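Local coordinates for Glyoxalase/bleomycin resistance protein/dioxygenase (Alicyclobacillus acidocaldarius subsp. acidocaldarius, PDB 3RRI) that may act as a dioxygenase of the vicinal oxygen chelate superfamily, at residues 14-18 and 117-121; 26-32 and 91-95; 20-24 and 38-43. All coordinates share one frame; numbering follows the deposited sequence.

Interaction 1: 14-18 and 117-121; sequences AIPAR and DPSNN
The turn that joins strands 110-116 and 122-128, a type I beta turn from Asp117 to Asn120, docks on the end of strand 10-17, where Ser119 and Asn121 bind the backbone of Pro16 and Arg18. Asn121 ND2 donates to Pro16 O over 2.9 Å; the bond lies in the carbonyl plane and almost in the plane of the amide, although at 139° it is bent at the hydrogen. Two residues on, Arg18 N gives a nearly straight bond (170°) to Ser119 OG, 2.9 Å away. Asp117 OD1 accepts from Ser119 N (2.9 Å), which makes an Asx turn, and also from Asn121 N (3.0 Å), the two arriving from opposite faces of its plane. Asn121 ND2 meets Asp117 OD2 on the syn side of the carboxylate at 3.1 Å, so the same amide nitrogen serves both the turn and the strand. Tyr27 of helix 20-30 also hydrogen-bonds to OD2, and a water donates to both OD2 and Pro16 O.

In the vicinal oxygen chelate fold, strand 10-17 opens a beta-alpha-beta-beta-beta module; here its end meets a hairpin from the other sheet of the chain. Ile15 and Asp117 approach from opposite directions, with Ile15 CD1 3.7 Å from Asp117 OD2, and Ile15 crosses the Asn121 amide at a slant. The OD1 of that amide is held by Arg69 of the second subunit.

At the exposed margin, Arg18 starts with CG between its backbone N and carbonyl carbon (chi1 69°), which carries the otherwise extended chain past Ser119 OG. Pro118 O then sits over the centre of one face of the guanidinium, 3.1 Å from Arg18 CZ. This is a face contact and not a hydrogen bond; Arg18 makes its salt bridge with Glu22 and a cation-pi contact with Trp60.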
loop_
_atom_site.group_PDB
_atom_site.type_symbol
_atom_site.label_atom_id
_atom_site.label_comp_id
_atom_site.label_asym_id
_atom_site.label_seq_id
_atom_site.Cartn_x
_atom_site.Cartn_y
_atom_site.Cartn_z
ATOM N N ALA A 14 -5.100 -27.718 -2.613
ATOM C CA ALA A 14 -6.122 -28.726 -2.560
ATOM C C ALA A 14 -5.676 -29.852 -1.592
ATOM O O ALA A 14 -4.545 -30.304 -1.641
ATOM C CB ALA A 14 -6.347 -29.288 -4.022
ATOM N N ILE A 15 -6.619 -30.296 -0.775
ATOM C CA ILE A 15 -6.385 -31.363 0.177
ATOM C C ILE A 15 -7.631 -32.260 0.163
ATOM O O ILE A 15 -8.744 -31.807 -0.176
ATOM C CB ILE A 15 -6.179 -30.821 1.617
ATOM C CG1 ILE A 15 -7.375 -29.950 2.068
ATOM C CG2 ILE A 15 -4.814 -30.118 1.738
ATOM C CD1 ILE A 15 -7.263 -29.570 3.601
ATOM N N PRO A 16 -7.463 -33.523 0.594
ATOM C CA PRO A 16 -8.612 -34.387 0.721
ATOM C C PRO A 16 -9.475 -34.122 1.972
ATOM O O PRO A 16 -8.943 -33.774 3.041
ATOM C CB PRO A 16 -7.985 -35.774 0.808
ATOM C CG PRO A 16 -6.672 -35.561 1.367
ATOM C CD PRO A 16 -6.214 -34.187 0.957
ATOM N N ALA A 17 -10.782 -34.286 1.823
ATOM C CA ALA A 17 -11.743 -34.275 2.925
ATOM C C ALA A 17 -12.579 -35.522 2.796
ATOM O O ALA A 17 -13.183 -35.746 1.760
ATOM C CB ALA A 17 -12.636 -33.060 2.862
ATOM N N ARG A 18 -12.654 -36.325 3.843
ATOM C CA ARG A 18 -13.494 -37.530 3.808
ATOM C C ARG A 18 -14.994 -37.216 3.814
ATOM O O ARG A 18 -15.817 -38.044 3.404
ATOM C CB ARG A 18 -13.121 -38.437 4.973
ATOM C CG ARG A 18 -13.502 -37.903 6.305
ATOM C CD ARG A 18 -12.818 -38.696 7.383
ATOM N NE ARG A 18 -13.335 -38.282 8.683
ATOM C CZ ARG A 18 -12.936 -38.805 9.837
ATOM N NH1 ARG A 18 -12.016 -39.758 9.851
ATOM N NH2 ARG A 18 -13.485 -38.380 10.980
ATOM N N ASP A 117 -6.840 -31.705 10.992
ATOM C CA ASP A 117 -8.211 -31.712 10.526
ATOM C C ASP A 117 -8.814 -33.148 10.564
ATOM O O ASP A 117 -8.101 -34.110 10.866
ATOM C CB ASP A 117 -8.370 -30.944 9.180
ATOM C CG ASP A 117 -8.153 -31.773 7.935
ATOM O OD1 ASP A 117 -7.923 -32.979 8.027
ATOM O OD2 ASP A 117 -8.262 -31.159 6.810
ATOM N N PRO A 118 -10.125 -33.271 10.318
ATOM C CA PRO A 118 -10.756 -34.590 10.528
ATOM C C PRO A 118 -10.282 -35.682 9.565
ATOM O O PRO A 118 -10.526 -36.861 9.811
ATOM C CB PRO A 118 -12.248 -34.296 10.361
ATOM C CG PRO A 118 -12.383 -32.845 10.635
ATOM C CD PRO A 118 -11.131 -32.224 10.118
ATOM N N SER A 119 -9.622 -35.282 8.473
ATOM C CA SER A 119 -9.070 -36.223 7.541
ATOM C C SER A 119 -7.549 -36.317 7.661
ATOM O O SER A 119 -6.867 -36.758 6.743
ATOM C CB SER A 119 -9.503 -35.839 6.123
ATOM O OG SER A 119 -10.883 -35.706 6.040
ATOM N N ASN A 120 -7.023 -35.915 8.832
ATOM C CA ASN A 120 -5.607 -36.040 9.185
ATOM C C ASN A 120 -4.644 -35.187 8.368
ATOM O O ASN A 120 -3.460 -35.436 8.360
ATOM C CB ASN A 120 -5.134 -37.506 9.187
ATOM C CG ASN A 120 -5.804 -38.334 10.271
ATOM O OD1 ASN A 120 -6.229 -37.809 11.320
ATOM N ND2 ASN A 120 -5.903 -39.640 10.022
ATOM N N ASN A 121 -5.168 -34.144 7.720
ATOM C CA ASN A 121 -4.304 -33.096 7.191
ATOM C C ASN A 121 -3.705 -32.270 8.313
ATOM O O ASN A 121 -4.427 -31.905 9.267
ATOM C CB ASN A 121 -5.081 -32.168 6.262
ATOM C CG ASN A 121 -5.537 -32.881 5.011
ATOM O OD1 ASN A 121 -4.714 -33.271 4.192
ATOM N ND2 ASN A 121 -6.823 -33.086 4.899
HETATM O O HOH W 1 -10.062 -31.821 4.842
#

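Interaction 2: 26-32 and 91-95; sequences FYVTKLG and RGIPF
Ile93 inserts its side chain among Phe26, Lys30 and Leu31, meeting Phe26 and Leu31 at about a right angle and running past Lys30 in the opposite sense. Its two branches divide the work: Ile93 CG2 sits 3.4 Å from Phe26 CE1, whereas Ile93 CD1, on the other branch, lies 3.8 Å from Leu31 CD1 and 3.9 Å from Lys30 CB. With Phe26 CG anti to the backbone N (chi1 -179°), the ring swings toward the loop and also presents its edge to Pro94 CD. Lys30 is bent in mid-chain, and its NZ comes within 4.0 Å of Pro94 CD.

Arg91 supplies the polar link. Its extended chain brings NH1 to Lys30 O at 2.9 Å, with the oxygen in the guanidinium plane but the donor well above the carbonyl plane. Glu108 of the third subunit forms a salt bridge with NH2, so the guanidinium joins this helix end to a neighbouring chain. Arg91 and Ile93 flank Gly92, whose Schellman motif terminates helix 78-90.

Behind the contact, Ile93 rests on Leu87 of helix 78-90 and Leu115 of strand 110-116; Leu31 reaches Leu84 and Leu115, placing the end of helix 20-30 against that helix and strand.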
loop_
_atom_site.group_PDB
_atom_site.type_symbol
_atom_site.label_atom_id
_atom_site.label_comp_id
_atom_site.label_asym_id
_atom_site.label_seq_id
_atom_site.Cartn_x
_atom_site.Cartn_y
_atom_site.Cartn_z
ATOM N N PHE A 26 -14.957 -27.939 10.691
ATOM C CA PHE A 26 -13.603 -27.714 11.136
ATOM C C PHE A 26 -13.110 -26.337 10.677
ATOM O O PHE A 26 -12.663 -25.509 11.477
ATOM C CB PHE A 26 -12.672 -28.801 10.625
ATOM C CG PHE A 26 -11.262 -28.641 11.080
ATOM C CD1 PHE A 26 -10.859 -29.173 12.317
ATOM C CD2 PHE A 26 -10.318 -27.931 10.315
ATOM C CE1 PHE A 26 -9.573 -28.999 12.749
ATOM C CE2 PHE A 26 -9.035 -27.768 10.735
ATOM C CZ PHE A 26 -8.653 -28.293 11.980
ATOM N N TYR A 27 -13.132 -26.098 9.368
ATOM C CA TYR A 27 -12.477 -24.927 8.824
ATOM C C TYR A 27 -13.246 -23.625 9.032
ATOM O O TYR A 27 -12.643 -22.600 9.219
ATOM C CB TYR A 27 -12.191 -25.101 7.314
ATOM C CG TYR A 27 -11.020 -26.023 7.102
ATOM C CD1 TYR A 27 -9.727 -25.580 7.318
ATOM C CD2 TYR A 27 -11.195 -27.378 6.740
ATOM C CE1 TYR A 27 -8.642 -26.418 7.191
ATOM C CE2 TYR A 27 -10.099 -28.245 6.633
ATOM C CZ TYR A 27 -8.814 -27.764 6.848
ATOM O OH TYR A 27 -7.730 -28.578 6.724
ATOM N N VAL A 28 -14.561 -23.675 8.927
ATOM C CA VAL A 28 -15.389 -22.488 9.033
ATOM C C VAL A 28 -15.815 -22.318 10.492
ATOM O O VAL A 28 -15.398 -21.370 11.151
ATOM C CB VAL A 28 -16.606 -22.546 8.110
ATOM C CG1 VAL A 28 -17.481 -21.344 8.299
ATOM C CG2 VAL A 28 -16.171 -22.675 6.613
ATOM N N THR A 29 -16.600 -23.243 11.011
ATOM C CA THR A 29 -17.182 -23.031 12.330
ATOM C C THR A 29 -16.118 -22.915 13.414
ATOM O O THR A 29 -16.181 -21.988 14.231
ATOM C CB THR A 29 -18.158 -24.144 12.719
ATOM O OG1 THR A 29 -19.173 -24.273 11.709
ATOM C CG2 THR A 29 -18.859 -23.813 14.064
ATOM N N LYS A 30 -15.157 -23.827 13.445
ATOM C CA LYS A 30 -14.143 -23.757 14.504
ATOM C C LYS A 30 -12.973 -22.875 14.130
ATOM O O LYS A 30 -12.627 -21.971 14.879
ATOM C CB LYS A 30 -13.639 -25.135 14.901
ATOM C CG LYS A 30 -14.689 -26.008 15.586
ATOM C CD LYS A 30 -14.549 -27.460 15.230
ATOM C CE LYS A 30 -13.167 -27.992 15.502
ATOM N NZ LYS A 30 -13.168 -29.495 15.440
ATOM N N LEU A 31 -12.335 -23.097 12.980
ATOM C CA LEU A 31 -11.108 -22.346 12.698
ATOM C C LEU A 31 -11.345 -20.857 12.300
ATOM O O LEU A 31 -10.442 -20.011 12.372
ATOM C CB LEU A 31 -10.231 -23.058 11.653
ATOM C CG LEU A 31 -8.778 -22.613 11.485
ATOM C CD1 LEU A 31 -7.928 -22.835 12.764
ATOM C CD2 LEU A 31 -8.157 -23.350 10.311
ATOM N N GLY A 32 -12.571 -20.544 11.864
ATOM C CA GLY A 32 -12.933 -19.185 11.545
ATOM C C GLY A 32 -12.637 -18.759 10.122
ATOM O O GLY A 32 -12.685 -17.594 9.841
ATOM N N ARG A 91 -11.665 -22.975 21.443
ATOM C CA ARG A 91 -12.674 -23.685 20.675
ATOM C C ARG A 91 -12.451 -25.194 20.552
ATOM O O ARG A 91 -13.237 -25.884 19.914
ATOM C CB ARG A 91 -12.793 -23.047 19.297
ATOM C CG ARG A 91 -13.338 -21.667 19.375
ATOM C CD ARG A 91 -13.588 -21.135 17.972
ATOM N NE ARG A 91 -14.190 -19.814 17.981
ATOM C CZ ARG A 91 -14.387 -19.087 16.889
ATOM N NH1 ARG A 91 -13.948 -19.538 15.689
ATOM N NH2 ARG A 91 -14.994 -17.901 16.980
ATOM N N GLY A 92 -11.430 -25.724 21.210
ATOM C CA GLY A 92 -11.251 -27.155 21.292
ATOM C C GLY A 92 -10.816 -27.814 19.985
ATOM O O GLY A 92 -11.181 -28.953 19.702
ATOM N N ILE A 93 -10.006 -27.109 19.195
ATOM C CA ILE A 93 -9.551 -27.660 17.914
ATOM C C ILE A 93 -8.408 -28.614 18.180
ATOM O O ILE A 93 -7.504 -28.282 18.942
ATOM C CB ILE A 93 -9.081 -26.577 16.908
ATOM C CG1 ILE A 93 -10.166 -25.523 16.732
ATOM C CG2 ILE A 93 -8.698 -27.262 15.565
ATOM C CD1 ILE A 93 -9.863 -24.460 15.635
ATOM N N PRO A 94 -8.437 -29.816 17.581
ATOM C CA PRO A 94 -7.389 -30.744 17.983
ATOM C C PRO A 94 -6.017 -30.286 17.553
ATOM O O PRO A 94 -5.845 -29.895 16.402
ATOM C CB PRO A 94 -7.754 -32.058 17.258
ATOM C CG PRO A 94 -9.146 -31.923 16.897
ATOM C CD PRO A 94 -9.514 -30.475 16.823
ATOM N N PHE A 95 -5.054 -30.365 18.460
ATOM C CA PHE A 95 -3.640 -30.201 18.151
ATOM C C PHE A 95 -2.970 -31.547 17.843
ATOM O O PHE A 95 -3.200 -32.552 18.532
ATOM C CB PHE A 95 -2.904 -29.556 19.325
ATOM C CG PHE A 95 -3.171 -28.089 19.474
ATOM C CD1 PHE A 95 -4.401 -27.637 19.911
ATOM C CD2 PHE A 95 -2.201 -27.144 19.174
ATOM C CE1 PHE A 95 -4.654 -26.251 20.054
ATOM C CE2 PHE A 95 -2.459 -25.786 19.305
ATOM C CZ PHE A 95 -3.699 -25.345 19.726
#

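Interaction 3: 20-24 and 38-43; sequences LDEAY and RYPDRI
Asp21 and Arg38 cross at about a right angle, their carboxylate and guanidinium planes 75° apart; one hydrogen bond, Arg38 NH2 to Asp21 OD1 at 2.9 Å, forms the salt bridge. Arg38 meets OD1 on its anti side, and the oxygen is tilted somewhat from the guanidinium plane. A bend at chi3 (79°) turns the end of the arginine toward the helix, where Arg38 NH2 also passes 3.9 Å from Leu20 CB and NH1 comes near Tyr24 CB. Tyr24 of the fourth subunit packs on Arg38 as well.

Beside this bridge Leu20 is directed toward the type I turn from Tyr39 to Arg42. Leu20 CD1 packs on the turn backbone, 3.5 Å from Pro40 O and 3.6 Å from Arg42 N, while CD2 faces the Arg42 backbone. Ile43 approaches from the strand side. Because CG1 lies between the backbone N and the carbonyl carbon (chi1 64°), Ile43 CD1 reaches the helix, 3.8 Å from Tyr24 N and 4.2 Å from Ala23 CB; CG2 turns to Leu20 CB.

On the far side of the turn Arg42 grips Asp41 side-on, with NE on OD1 at 3.0 Å and NH2 on OD2, both oxygens close to the guanidinium plane. Arg42 also bonds to Tyr67 of the second subunit.

The helix thus lies across one face of the sheet, near the hairpin of strands 34-39 and 42-47, an arrangement characteristic of the beta-alpha-beta-beta-beta module of the vicinal oxygen chelate fold.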
loop_
_atom_site.group_PDB
_atom_site.type_symbol
_atom_site.label_atom_id
_atom_site.label_comp_id
_atom_site.label_asym_id
_atom_site.label_seq_id
_atom_site.Cartn_x
_atom_site.Cartn_y
_atom_site.Cartn_z
ATOM N N LEU A 20 -17.554 -33.526 3.449
ATOM C CA LEU A 20 -17.514 -32.086 3.253
ATOM C C LEU A 20 -18.157 -31.284 4.390
ATOM O O LEU A 20 -17.678 -30.209 4.723
ATOM C CB LEU A 20 -18.147 -31.692 1.923
ATOM C CG LEU A 20 -17.448 -32.198 0.654
ATOM C CD1 LEU A 20 -18.242 -31.728 -0.597
ATOM C CD2 LEU A 20 -15.999 -31.774 0.566
ATOM N N ASP A 21 -19.264 -31.773 4.956
ATOM C CA ASP A 21 -19.882 -31.107 6.096
ATOM C C ASP A 21 -18.951 -31.073 7.292
ATOM O O ASP A 21 -18.890 -30.054 8.000
ATOM C CB ASP A 21 -21.221 -31.750 6.493
ATOM C CG ASP A 21 -22.359 -31.371 5.548
ATOM O OD1 ASP A 21 -22.231 -30.370 4.810
ATOM O OD2 ASP A 21 -23.390 -32.073 5.573
ATOM N N GLU A 22 -18.239 -32.163 7.505
ATOM C CA GLU A 22 -17.287 -32.265 8.610
ATOM C C GLU A 22 -16.118 -31.286 8.400
ATOM O O GLU A 22 -15.605 -30.691 9.341
ATOM C CB GLU A 22 -16.781 -33.699 8.682
ATOM C CG GLU A 22 -15.804 -34.014 9.796
ATOM C CD GLU A 22 -15.284 -35.425 9.705
ATOM O OE1 GLU A 22 -14.919 -35.856 8.581
ATOM O OE2 GLU A 22 -15.204 -36.112 10.757
ATOM N N ALA A 23 -15.698 -31.122 7.146
ATOM C CA ALA A 23 -14.645 -30.176 6.800
ATOM C C ALA A 23 -15.089 -28.718 7.018
ATOM O O ALA A 23 -14.306 -27.877 7.500
ATOM C CB ALA A 23 -14.255 -30.374 5.340
ATOM N N TYR A 24 -16.322 -28.408 6.618
ATOM C CA TYR A 24 -16.959 -27.134 6.944
ATOM C C TYR A 24 -16.933 -26.835 8.447
ATOM O O TYR A 24 -16.545 -25.743 8.845
ATOM C CB TYR A 24 -18.403 -27.081 6.411
ATOM C CG TYR A 24 -19.161 -25.860 6.868
ATOM C CD1 TYR A 24 -19.152 -24.690 6.131
ATOM C CD2 TYR A 24 -19.876 -25.859 8.067
ATOM C CE1 TYR A 24 -19.832 -23.570 6.552
ATOM C CE2 TYR A 24 -20.577 -24.744 8.497
ATOM C CZ TYR A 24 -20.560 -23.592 7.737
ATOM O OH TYR A 24 -21.252 -22.488 8.201
ATOM N N ARG A 38 -19.461 -23.941 -2.758
ATOM C CA ARG A 38 -19.734 -25.358 -2.489
ATOM C C ARG A 38 -20.221 -26.087 -3.717
ATOM O O ARG A 38 -21.035 -25.561 -4.466
ATOM C CB ARG A 38 -20.827 -25.522 -1.449
ATOM C CG ARG A 38 -20.451 -25.188 -0.034
ATOM C CD ARG A 38 -21.502 -25.776 0.944
ATOM N NE ARG A 38 -21.311 -27.215 1.180
ATOM C CZ ARG A 38 -21.280 -27.817 2.379
ATOM N NH1 ARG A 38 -21.438 -27.137 3.520
ATOM N NH2 ARG A 38 -21.092 -29.125 2.439
ATOM N N TYR A 39 -19.702 -27.291 -3.910
ATOM C CA TYR A 39 -20.137 -28.190 -4.970
ATOM C C TYR A 39 -20.275 -29.589 -4.376
ATOM O O TYR A 39 -19.816 -29.856 -3.256
ATOM C CB TYR A 39 -19.129 -28.201 -6.109
ATOM C CG TYR A 39 -18.771 -26.816 -6.594
ATOM C CD1 TYR A 39 -19.503 -26.195 -7.615
ATOM C CD2 TYR A 39 -17.725 -26.108 -6.004
ATOM C CE1 TYR A 39 -19.197 -24.903 -8.047
ATOM C CE2 TYR A 39 -17.399 -24.821 -6.434
ATOM C CZ TYR A 39 -18.130 -24.233 -7.462
ATOM O OH TYR A 39 -17.827 -22.976 -7.868
ATOM N N PRO A 40 -20.906 -30.508 -5.105
ATOM C CA PRO A 40 -21.055 -31.856 -4.561
ATOM C C PRO A 40 -19.732 -32.530 -4.191
ATOM O O PRO A 40 -19.693 -33.383 -3.289
ATOM C CB PRO A 40 -21.750 -32.606 -5.712
ATOM C CG PRO A 40 -22.541 -31.585 -6.362
ATOM C CD PRO A 40 -21.687 -30.335 -6.343
ATOM N N ASP A 41 -18.662 -32.168 -4.888
ATOM C CA ASP A 41 -17.371 -32.839 -4.724
ATOM C C ASP A 41 -16.291 -32.000 -4.015
ATOM O O ASP A 41 -15.177 -32.482 -3.818
ATOM C CB ASP A 41 -16.850 -33.352 -6.082
ATOM C CG ASP A 41 -16.440 -32.234 -7.040
ATOM O OD1 ASP A 41 -16.636 -31.040 -6.737
ATOM O OD2 ASP A 41 -15.879 -32.556 -8.117
ATOM N N ARG A 42 -16.623 -30.765 -3.636
ATOM C CA ARG A 42 -15.631 -29.912 -2.973
ATOM C C ARG A 42 -16.237 -28.697 -2.313
ATOM O O ARG A 42 -17.307 -28.264 -2.677
ATOM C CB ARG A 42 -14.568 -29.443 -3.983
ATOM C CG ARG A 42 -15.079 -28.382 -4.977
ATOM C CD ARG A 42 -14.186 -28.178 -6.178
ATOM N NE ARG A 42 -14.303 -29.276 -7.131
ATOM C CZ ARG A 42 -13.509 -29.462 -8.177
ATOM N NH1 ARG A 42 -12.502 -28.633 -8.431
ATOM N NH2 ARG A 42 -13.706 -30.518 -8.945
ATOM N N ILE A 43 -15.536 -28.155 -1.309
ATOM C CA ILE A 43 -15.842 -26.812 -0.786
ATOM C C ILE A 43 -14.593 -25.958 -0.875
ATOM O O ILE A 43 -13.471 -26.458 -0.740
ATOM C CB ILE A 43 -16.378 -26.803 0.672
ATOM C CG1 ILE A 43 -15.324 -27.327 1.656
ATOM C CG2 ILE A 43 -17.679 -27.599 0.776
ATOM C CD1 ILE A 43 -15.728 -27.094 3.103
#

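Overall arrangement
From the N terminus, strand 10-17 leads into helix 20-30, which serves both interactions 2 and 3. Interaction 3 closes the shortest loop, returning the chain after the helix and strand 34-39 to bind the helix start. Interaction 2 begins further along the same helix and closes on the loop after helix 78-90, so its segments alternate with those of interaction 3 and the two loops cross. Interaction 1 encloses both, joining the first strand to the hairpin turn at 117-121. Interaction 3 works within one sheet and its helix, whereas interactions 1 and 2 link that half to the other sheet; they meet where Phe26 packs against Pro118.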